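Local coordinates for DUF115 domain-containing protein (Magnetospirillum magneticum AMB-1, PDB 5MU5), which is a Maf-type glycosyltransferase involved in flagella formation, probably by glycosylating flagellin, at residues 273-279 / 297-303. Sequence-based numbering, arbitrary orientation.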
# COMPACT_ATOMS: atom_id res chain seq x y z
N THR A 273 -34.00 3.65 -7.67
CA THR A 273 -34.41 3.43 -6.29
C THR A 273 -33.28 3.93 -5.38
O THR A 273 -32.11 3.63 -5.61
CB THR A 273 -34.64 1.94 -5.98
OG1 THR A 273 -35.60 1.42 -6.89
CG2 THR A 273 -35.19 1.75 -4.58
N PRO A 274 -33.63 4.69 -4.34
CA PRO A 274 -32.56 5.12 -3.45
C PRO A 274 -32.06 3.97 -2.60
O PRO A 274 -32.77 3.00 -2.38
CB PRO A 274 -33.20 6.20 -2.58
CG PRO A 274 -34.65 6.14 -2.83
CD PRO A 274 -34.95 5.18 -3.93
N VAL A 275 -30.84 4.09 -2.12
CA VAL A 275 -30.26 3.11 -1.24
C VAL A 275 -29.88 3.77 0.09
O VAL A 275 -29.39 4.90 0.13
CB VAL A 275 -29.06 2.40 -1.92
CG1 VAL A 275 -27.87 3.32 -2.02
CG2 VAL A 275 -28.69 1.16 -1.13
N PHE A 276 -30.17 3.05 1.18
CA PHE A 276 -29.79 3.45 2.51
C PHE A 276 -28.63 2.59 2.93
O PHE A 276 -28.77 1.37 3.02
CB PHE A 276 -30.90 3.24 3.53
CG PHE A 276 -32.09 4.11 3.33
CD1 PHE A 276 -32.09 5.17 2.41
CD2 PHE A 276 -33.20 3.90 4.10
CE1 PHE A 276 -33.19 5.97 2.27
CE2 PHE A 276 -34.31 4.71 3.96
CZ PHE A 276 -34.31 5.73 3.05
N ILE A 277 -27.48 3.23 3.16
CA ILE A 277 -26.26 2.55 3.59
C ILE A 277 -26.16 2.80 5.07
O ILE A 277 -26.11 3.94 5.50
CB ILE A 277 -25.05 3.09 2.84
CG1 ILE A 277 -25.15 2.63 1.39
CG2 ILE A 277 -23.76 2.56 3.46
CD1 ILE A 277 -24.39 3.48 0.41
N VAL A 278 -26.15 1.72 5.84
CA VAL A 278 -26.26 1.82 7.27
C VAL A 278 -25.03 1.25 7.93
O VAL A 278 -24.74 0.07 7.80
CB VAL A 278 -27.48 1.03 7.80
CG1 VAL A 278 -27.67 1.29 9.27
CG2 VAL A 278 -28.74 1.44 7.05
N GLY A 279 -24.31 2.11 8.66
CA GLY A 279 -23.16 1.69 9.45
C GLY A 279 -23.53 1.50 10.91
O GLY A 279 -24.70 1.63 11.31
N ARG A 297 -39.65 1.32 0.13
CA ARG A 297 -39.27 1.95 -1.14
C ARG A 297 -37.79 2.39 -1.25
O ARG A 297 -37.43 3.20 -2.11
CB ARG A 297 -40.19 3.11 -1.46
CG ARG A 297 -40.11 4.28 -0.50
CD ARG A 297 -41.23 5.26 -0.81
NE ARG A 297 -41.50 6.16 0.31
CZ ARG A 297 -42.14 5.81 1.43
NH1 ARG A 297 -42.57 4.56 1.60
NH2 ARG A 297 -42.33 6.71 2.39
N ALA A 298 -36.94 1.83 -0.41
CA ALA A 298 -35.50 2.05 -0.52
C ALA A 298 -34.77 0.74 -0.30
O ALA A 298 -35.25 -0.13 0.42
CB ALA A 298 -35.03 3.07 0.48
N VAL A 299 -33.59 0.60 -0.90
CA VAL A 299 -32.82 -0.62 -0.70
C VAL A 299 -31.99 -0.42 0.56
O VAL A 299 -31.33 0.59 0.67
CB VAL A 299 -31.95 -0.90 -1.93
CG1 VAL A 299 -30.94 -2.01 -1.65
CG2 VAL A 299 -32.87 -1.23 -3.10
N ILE A 300 -32.07 -1.35 1.51
CA ILE A 300 -31.31 -1.25 2.75
C ILE A 300 -30.03 -2.07 2.65
O ILE A 300 -30.09 -3.29 2.47
CB ILE A 300 -32.09 -1.77 3.97
CG1 ILE A 300 -33.47 -1.13 4.08
CG2 ILE A 300 -31.28 -1.54 5.24
CD1 ILE A 300 -33.49 0.37 4.12
N ILE A 301 -28.89 -1.39 2.71
CA ILE A 301 -27.60 -2.05 2.72
C ILE A 301 -27.06 -1.93 4.14
O ILE A 301 -26.76 -0.83 4.63
CB ILE A 301 -26.66 -1.42 1.69
CG1 ILE A 301 -27.21 -1.69 0.29
CG2 ILE A 301 -25.26 -2.01 1.81
CD1 ILE A 301 -26.31 -1.26 -0.83
N SER A 302 -26.97 -3.07 4.81
CA SER A 302 -26.51 -3.15 6.17
C SER A 302 -25.05 -3.48 6.15
O SER A 302 -24.65 -4.45 5.54
CB SER A 302 -27.27 -4.26 6.92
OG SER A 302 -26.80 -4.38 8.26
N CYS A 303 -24.25 -2.66 6.82
CA CYS A 303 -22.81 -2.84 6.83
C CYS A 303 -22.35 -3.49 8.13
O CYS A 303 -22.46 -2.88 9.20
CB CYS A 303 -22.13 -1.49 6.60
SG CYS A 303 -22.54 -0.85 4.95
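The Phe276 ring carries the Ala298 methyl over the centre of one face, a CH-pi contact with CB 3.8 Å from the centroid and only 10° off the ring normal. Ile300 reaches the same ring obliquely, its CD1 lying 3.5 Å from Phe276 CD2; CG1 of Ile300 stands anti to its carbonyl carbon (chi1 -52°), and a further bend at chi2 (-55°) brings CD1 back toward the ring. Phe412 meets the ring edge-to-face. A leucine in place of Phe276 would probably leave the Ala298 methyl without its aromatic face and free the end of Ile300 to turn. Val278 CG2 rests more loosely against Ile300 CG2 on this side of the sheet. The other side carries Val275, Ile277, Val299 and Ile301. Here Val275 CG2, anti to the backbone N, is pressed to 3.4 Å from Ile301 CD1, closer than two methyl groups normally come, and also touches Val299 CG1. Ile277 CG2 packs against Cys303 SG at 3.9 Å. Between the two faces the strands run parallel, joined by five backbone hydrogen bonds: Val299 N to Pro274 O, Phe276 N to Val299 O, Ile301 N to Phe276 O, Val278 N to Ile301 O and Cys303 N to Val278 O. Before the strands pair, Thr273 CG2 lies 3.6 Å from Arg297 O. Thr273 OG1 is hydrogen-bonded to Asp521 OD2 and Ser302 OG to Gln320 OE1. Helix 284-294 links the strands as a beta-alpha-beta crossover within the MptE-like region. Strands 408-412 and 319-322 continue the sheet beyond 275-278 and 299-303 respectively, and the pair lies between helix 307-312 on the Val278 and Ile300 side and helix 393-404 over Ile277, Ile301 and Cys303.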